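PDB 2PPY: enoyl-CoA hydratase from Geobacillus kaustophilus, which probably catalyses the hydration of 2-enoyl-CoA to 3-hydroxyacyl-CoA, a step of fatty acid beta-oxidation. Local coordinates for residues 32-41 with 82-90. Sequence-based numbering, arbitrary orientation.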
ATOM      1  N   TYR A  32      -8.847 -23.421 -23.264  1.00 25.76           N
ATOM      2  CA  TYR A  32      -9.482 -22.242 -23.850  1.00 20.13           C
ATOM      3  C   TYR A  32      -8.655 -21.365 -24.775  1.00 20.41           C
ATOM      4  O   TYR A  32      -7.434 -21.496 -24.864  1.00 21.14           O
ATOM      5  CB  TYR A  32     -10.037 -21.365 -22.727  1.00 19.99           C
ATOM      6  CG  TYR A  32      -8.972 -20.854 -21.781  1.00 16.38           C
ATOM      7  CD1 TYR A  32      -8.709 -21.499 -20.570  1.00 15.54           C
ATOM      8  CD2 TYR A  32      -8.206 -19.735 -22.110  1.00 16.61           C
ATOM      9  CE1 TYR A  32      -7.706 -21.034 -19.708  1.00 16.57           C
ATOM     10  CE2 TYR A  32      -7.202 -19.267 -21.259  1.00 19.35           C
ATOM     11  CZ  TYR A  32      -6.959 -19.920 -20.063  1.00 18.35           C
ATOM     12  OH  TYR A  32      -5.961 -19.460 -19.240  1.00 19.61           O
ATOM     13  N   ASP A  33      -9.355 -20.460 -25.454  1.00 20.14           N
ATOM     14  CA  ASP A  33      -8.749 -19.492 -26.365  1.00 22.33           C
ATOM     15  C   ASP A  33      -9.351 -18.125 -26.037  1.00 21.06           C
ATOM     16  O   ASP A  33     -10.014 -17.968 -25.015  1.00 22.65           O
ATOM     17  CB  ASP A  33      -9.045 -19.846 -27.827  1.00 23.28           C
ATOM     18  CG  ASP A  33     -10.528 -20.016 -28.099  1.00 26.37           C
ATOM     19  OD1 ASP A  33     -11.354 -19.442 -27.358  1.00 28.24           O
ATOM     20  OD2 ASP A  33     -10.870 -20.720 -29.070  1.00 33.65           O
ATOM     21  N   LEU A  34      -9.137 -17.140 -26.905  1.00 19.95           N
ATOM     22  CA  LEU A  34      -9.664 -15.803 -26.659  1.00 20.64           C
ATOM     23  C   LEU A  34     -11.183 -15.772 -26.702  1.00 22.08           C
ATOM     24  O   LEU A  34     -11.818 -15.133 -25.867  1.00 28.63           O
ATOM     25  CB  LEU A  34      -9.099 -14.798 -27.676  1.00 18.77           C
ATOM     26  CG  LEU A  34      -9.624 -13.357 -27.557  1.00 19.90           C
ATOM     27  CD1 LEU A  34      -9.437 -12.852 -26.128  1.00 15.71           C
ATOM     28  CD2 LEU A  34      -8.894 -12.454 -28.543  1.00 19.60           C
ATOM     29  N   GLU A  35     -11.767 -16.464 -27.674  1.00 21.48           N
ATOM     30  CA  GLU A  35     -13.214 -16.493 -27.813  1.00 23.77           C
ATOM     31  C   GLU A  35     -13.899 -17.024 -26.550  1.00 23.18           C
ATOM     32  O   GLU A  35     -14.976 -16.554 -26.179  1.00 22.35           O
ATOM     33  CB  GLU A  35     -13.603 -17.340 -29.029  1.00 28.22           C
ATOM     34  CG  GLU A  35     -15.050 -17.192 -29.457  1.00 40.66           C
ATOM     35  CD  GLU A  35     -15.429 -15.754 -29.768  1.00 53.07           C
ATOM     36  OE1 GLU A  35     -14.725 -15.106 -30.575  1.00 53.29           O
ATOM     37  OE2 GLU A  35     -16.438 -15.275 -29.204  1.00 56.96           O
ATOM     38  N   PHE A  36     -13.286 -18.002 -25.888  1.00 20.83           N
ATOM     39  CA  PHE A  36     -13.882 -18.533 -24.669  1.00 23.28           C
ATOM     40  C   PHE A  36     -14.017 -17.431 -23.631  1.00 21.47           C
ATOM     41  O   PHE A  36     -15.084 -17.241 -23.049  1.00 20.19           O
ATOM     42  CB  PHE A  36     -13.037 -19.649 -24.053  1.00 26.25           C
ATOM     43  CG  PHE A  36     -13.378 -19.915 -22.609  1.00 26.76           C
ATOM     44  CD1 PHE A  36     -14.613 -20.456 -22.261  1.00 25.79           C
ATOM     45  CD2 PHE A  36     -12.492 -19.566 -21.592  1.00 28.58           C
ATOM     46  CE1 PHE A  36     -14.970 -20.632 -20.918  1.00 24.37           C
ATOM     47  CE2 PHE A  36     -12.839 -19.738 -20.245  1.00 22.66           C
ATOM     48  CZ  PHE A  36     -14.079 -20.274 -19.910  1.00 18.43           C
ATOM     49  N   TYR A  37     -12.920 -16.716 -23.393  1.00 24.64           N
ATOM     50  CA  TYR A  37     -12.926 -15.641 -22.410  1.00 17.61           C
ATOM     51  C   TYR A  37     -13.857 -14.504 -22.784  1.00 19.40           C
ATOM     52  O   TYR A  37     -14.396 -13.829 -21.908  1.00 21.68           O
ATOM     53  CB  TYR A  37     -11.505 -15.132 -22.170  1.00 19.70           C
ATOM     54  CG  TYR A  37     -10.923 -15.679 -20.882  1.00 20.34           C
ATOM     55  CD1 TYR A  37     -11.377 -15.218 -19.645  1.00 21.22           C
ATOM     56  CD2 TYR A  37      -9.970 -16.699 -20.896  1.00 21.13           C
ATOM     57  CE1 TYR A  37     -10.897 -15.757 -18.451  1.00 26.74           C
ATOM     58  CE2 TYR A  37      -9.483 -17.247 -19.705  1.00 28.12           C
ATOM     59  CZ  TYR A  37      -9.952 -16.770 -18.487  1.00 25.66           C
ATOM     60  OH  TYR A  37      -9.472 -17.294 -17.308  1.00 25.39           O
ATOM     61  N   LYS A  38     -14.061 -14.298 -24.081  1.00 16.86           N
ATOM     62  CA  LYS A  38     -14.970 -13.249 -24.521  1.00 21.83           C
ATOM     63  C   LYS A  38     -16.382 -13.655 -24.100  1.00 19.09           C
ATOM     64  O   LYS A  38     -17.186 -12.813 -23.709  1.00 19.71           O
ATOM     65  CB  LYS A  38     -14.872 -13.060 -26.039  1.00 20.91           C
ATOM     66  CG  LYS A  38     -13.530 -12.476 -26.468  1.00 24.08           C
ATOM     67  CD  LYS A  38     -13.291 -12.558 -27.965  1.00 35.02           C
ATOM     68  CE  LYS A  38     -14.275 -11.720 -28.751  1.00 42.88           C
ATOM     69  NZ  LYS A  38     -13.970 -11.785 -30.208  1.00 54.37           N
ATOM     70  N   GLU A  39     -16.667 -14.956 -24.150  1.00 20.92           N
ATOM     71  CA  GLU A  39     -17.976 -15.456 -23.747  1.00 19.49           C
ATOM     72  C   GLU A  39     -18.105 -15.460 -22.224  1.00 20.25           C
ATOM     73  O   GLU A  39     -19.154 -15.112 -21.684  1.00 17.18           O
ATOM     74  CB  GLU A  39     -18.211 -16.875 -24.277  1.00 29.49           C
ATOM     75  CG  GLU A  39     -18.156 -17.009 -25.796  1.00 40.32           C
ATOM     76  CD  GLU A  39     -18.832 -18.279 -26.291  1.00 47.89           C
ATOM     77  OE1 GLU A  39     -18.587 -19.352 -25.704  1.00 50.11           O
ATOM     78  OE2 GLU A  39     -19.606 -18.207 -27.268  1.00 47.89           O
ATOM     79  N   PHE A  40     -17.037 -15.854 -21.535  1.00 18.97           N
ATOM     80  CA  PHE A  40     -17.047 -15.888 -20.073  1.00 19.38           C
ATOM     81  C   PHE A  40     -17.246 -14.467 -19.540  1.00 18.71           C
ATOM     82  O   PHE A  40     -17.978 -14.251 -18.568  1.00 17.93           O
ATOM     83  CB  PHE A  40     -15.732 -16.468 -19.538  1.00 20.85           C
ATOM     84  CG  PHE A  40     -15.767 -16.798 -18.069  1.00 24.86           C
ATOM     85  CD1 PHE A  40     -16.661 -17.743 -17.578  1.00 27.88           C
ATOM     86  CD2 PHE A  40     -14.911 -16.164 -17.176  1.00 28.19           C
ATOM     87  CE1 PHE A  40     -16.697 -18.058 -16.219  1.00 31.02           C
ATOM     88  CE2 PHE A  40     -14.940 -16.471 -15.814  1.00 31.31           C
ATOM     89  CZ  PHE A  40     -15.838 -17.418 -15.336  1.00 25.33           C
ATOM     90  N   ASN A  41     -16.593 -13.504 -20.186  1.00 15.83           N
ATOM     91  CA  ASN A  41     -16.713 -12.099 -19.806  1.00 16.73           C
ATOM     92  C   ASN A  41     -18.154 -11.625 -19.985  1.00 18.73           C
ATOM     93  O   ASN A  41     -18.693 -10.911 -19.142  1.00 21.20           O
ATOM     94  CB  ASN A  41     -15.797 -11.235 -20.674  1.00 17.40           C
ATOM     95  CG  ASN A  41     -15.897  -9.764 -20.330  1.00 21.00           C
ATOM     96  OD1 ASN A  41     -15.497  -9.339 -19.248  1.00 18.87           O
ATOM     97  ND2 ASN A  41     -16.445  -8.981 -21.246  1.00 20.96           N
ATOM     98  N   PHE A  82       0.200 -10.190 -29.496  1.00 25.71           N
ATOM     99  CA  PHE A  82      -1.162 -10.700 -29.438  1.00 20.22           C
ATOM    100  C   PHE A  82      -1.305 -11.456 -28.116  1.00 17.97           C
ATOM    101  O   PHE A  82      -2.347 -11.394 -27.469  1.00 20.09           O
ATOM    102  CB  PHE A  82      -1.452 -11.660 -30.593  1.00 18.71           C
ATOM    103  CG  PHE A  82      -2.819 -12.291 -30.518  1.00 22.36           C
ATOM    104  CD1 PHE A  82      -3.934 -11.635 -31.027  1.00 22.81           C
ATOM    105  CD2 PHE A  82      -3.000 -13.514 -29.875  1.00 23.57           C
ATOM    106  CE1 PHE A  82      -5.209 -12.183 -30.896  1.00 19.70           C
ATOM    107  CE2 PHE A  82      -4.267 -14.068 -29.738  1.00 23.81           C
ATOM    108  CZ  PHE A  82      -5.375 -13.402 -30.248  1.00 25.30           C
ATOM    109  N   LYS A  83      -0.251 -12.170 -27.727  1.00 17.82           N
ATOM    110  CA  LYS A  83      -0.252 -12.934 -26.478  1.00 23.73           C
ATOM    111  C   LYS A  83      -0.403 -11.988 -25.293  1.00 22.76           C
ATOM    112  O   LYS A  83      -1.097 -12.288 -24.321  1.00 20.76           O
ATOM    113  CB  LYS A  83       1.050 -13.722 -26.326  1.00 25.23           C
ATOM    114  CG  LYS A  83       1.243 -14.846 -27.334  1.00 29.71           C
ATOM    115  CD  LYS A  83       2.548 -15.581 -27.081  1.00 29.92           C
ATOM    116  CE  LYS A  83       2.744 -16.723 -28.054  1.00 37.27           C
ATOM    117  NZ  LYS A  83       4.013 -17.458 -27.792  1.00 37.68           N
ATOM    118  N   THR A  84       0.266 -10.843 -25.386  1.00 23.30           N
ATOM    119  CA  THR A  84       0.213  -9.833 -24.344  1.00 17.75           C
ATOM    120  C   THR A  84      -1.219  -9.346 -24.177  1.00 16.84           C
ATOM    121  O   THR A  84      -1.720  -9.251 -23.060  1.00 17.81           O
ATOM    122  CB  THR A  84       1.119  -8.629 -24.695  1.00 18.29           C
ATOM    123  OG1 THR A  84       2.486  -9.054 -24.726  1.00 13.84           O
ATOM    124  CG2 THR A  84       0.950  -7.510 -23.672  1.00 14.02           C
ATOM    125  N   GLN A  85      -1.882  -9.044 -25.289  1.00 13.55           N
ATOM    126  CA  GLN A  85      -3.254  -8.563 -25.226  1.00 15.02           C
ATOM    127  C   GLN A  85      -4.237  -9.671 -24.866  1.00 17.62           C
ATOM    128  O   GLN A  85      -5.267  -9.420 -24.243  1.00 16.66           O
ATOM    129  CB  GLN A  85      -3.648  -7.905 -26.549  1.00 20.13           C
ATOM    130  CG  GLN A  85      -2.847  -6.652 -26.859  1.00 18.42           C
ATOM    131  CD  GLN A  85      -2.768  -5.707 -25.670  1.00 16.97           C
ATOM    132  OE1 GLN A  85      -3.788  -5.356 -25.070  1.00 22.23           O
ATOM    133  NE2 GLN A  85      -1.554  -5.287 -25.326  1.00 16.68           N
ATOM    134  N   PHE A  86      -3.919 -10.899 -25.261  1.00 18.58           N
ATOM    135  CA  PHE A  86      -4.764 -12.038 -24.939  1.00 15.85           C
ATOM    136  C   PHE A  86      -4.752 -12.208 -23.420  1.00 16.02           C
ATOM    137  O   PHE A  86      -5.800 -12.335 -22.784  1.00 18.71           O
ATOM    138  CB  PHE A  86      -4.220 -13.303 -25.610  1.00 19.24           C
ATOM    139  CG  PHE A  86      -4.829 -14.582 -25.093  1.00 21.00           C
ATOM    140  CD1 PHE A  86      -6.196 -14.817 -25.199  1.00 26.66           C
ATOM    141  CD2 PHE A  86      -4.031 -15.556 -24.505  1.00 25.75           C
ATOM    142  CE1 PHE A  86      -6.758 -16.005 -24.728  1.00 26.01           C
ATOM    143  CE2 PHE A  86      -4.583 -16.747 -24.031  1.00 24.92           C
ATOM    144  CZ  PHE A  86      -5.947 -16.972 -24.144  1.00 22.12           C
ATOM    145  N   CYS A  87      -3.553 -12.201 -22.844  1.00 19.29           N
ATOM    146  CA  CYS A  87      -3.390 -12.355 -21.403  1.00 19.75           C
ATOM    147  C   CYS A  87      -4.030 -11.215 -20.619  1.00 16.05           C
ATOM    148  O   CYS A  87      -4.693 -11.452 -19.615  1.00 20.99           O
ATOM    149  CB  CYS A  87      -1.904 -12.469 -21.051  1.00 16.17           C
ATOM    150  SG  CYS A  87      -1.143 -14.024 -21.627  1.00 24.91           S
ATOM    151  N   LEU A  88      -3.836  -9.983 -21.082  1.00 14.94           N
ATOM    152  CA  LEU A  88      -4.409  -8.821 -20.410  1.00 15.24           C
ATOM    153  C   LEU A  88      -5.927  -8.934 -20.333  1.00 14.18           C
ATOM    154  O   LEU A  88      -6.513  -8.703 -19.280  1.00 17.66           O
ATOM    155  CB  LEU A  88      -4.023  -7.528 -21.138  1.00 11.32           C
ATOM    156  CG  LEU A  88      -4.552  -6.213 -20.550  1.00 21.28           C
ATOM    157  CD1 LEU A  88      -4.251  -6.130 -19.047  1.00 13.57           C
ATOM    158  CD2 LEU A  88      -3.898  -5.041 -21.287  1.00 15.11           C
ATOM    159  N   PHE A  89      -6.562  -9.303 -21.441  1.00 17.62           N
ATOM    160  CA  PHE A  89      -8.018  -9.440 -21.461  1.00 17.66           C
ATOM    161  C   PHE A  89      -8.508 -10.533 -20.511  1.00 11.38           C
ATOM    162  O   PHE A  89      -9.514 -10.361 -19.818  1.00 14.76           O
ATOM    163  CB  PHE A  89      -8.524  -9.754 -22.870  1.00 20.01           C
ATOM    164  CG  PHE A  89     -10.019  -9.858 -22.955  1.00 16.69           C
ATOM    165  CD1 PHE A  89     -10.809  -8.716 -22.928  1.00 20.17           C
ATOM    166  CD2 PHE A  89     -10.640 -11.100 -22.998  1.00 17.19           C
ATOM    167  CE1 PHE A  89     -12.200  -8.810 -22.938  1.00 22.65           C
ATOM    168  CE2 PHE A  89     -12.029 -11.206 -23.007  1.00 20.67           C
ATOM    169  CZ  PHE A  89     -12.811 -10.059 -22.976  1.00 17.98           C
ATOM    170  N   CYS A  90      -7.812 -11.664 -20.494  1.00 15.51           N
ATOM    171  CA  CYS A  90      -8.195 -12.762 -19.610  1.00 15.27           C
ATOM    172  C   CYS A  90      -8.101 -12.320 -18.149  1.00 14.94           C
ATOM    173  O   CYS A  90      -8.997 -12.598 -17.353  1.00 13.83           O
ATOM    174  CB  CYS A  90      -7.288 -13.972 -19.837  1.00 18.67           C
ATOM    175  SG  CYS A  90      -7.456 -14.725 -21.470  1.00 19.91           S
TER
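OD1 of D33 accepts a hydrogen bond from the backbone N of F36 at 2.8 Å, an N-cap bond that fixes the first turn of helix 34-48 just where F86 reaches it. CE1 of F86 lies 3.4 Å from the backbone N of L34, and the ring runs past L34 in the opposite direction, CD1 meeting CB. At the far end of its ring, CZ of F86 touches the edge of the Y32 ring at CE2. No hydrogen bond joins 32-41 to 82-90; aromatic and aliphatic groups carry the contact. L34 spreads its two methyls: CD1 turns to CD2 of F89 at 3.8 Å, while CD2 meets CZ of F82. F89 is the knob, seated in a hole formed by L34, Y37, K38 and N41. With CG trans to the backbone N (chi1 -178°), its ring reaches across so that CE2 comes edge-on to the carbonyl O of Y37, at 3.7 Å, and CZ abuts CB of N41. The axes of 34-41 and 82-90 come within 10.2 Å and run in the same general direction, at 25°. In this crotonase fold the helices belong to successive beta-alpha-beta crossovers: helix 34-48 links parallel strands 19-24 and 55-60, and helix 80-99 lies between strands 55-60 and 103-108. Deeper in, C90 lays CB over the centre of the Y37 ring, a CH-pi contact 3.9 Å from the centroid, while SG makes a Cys sulfur-aromatic contact, lying obliquely 3.8 Å from the same centroid. F36 lies against the opposite face of that ring, off-centre, and CE2 of Y37 lies over one face of the Y32 ring, toward its rim. Were Y37 replaced by an alanine, C90 would probably lose the ring it packs on, and a gap would open beside Y32 and F36. F49 of a second subunit meets the F82 ring and packs on L34, whereas OD1 of N41 is held by K96.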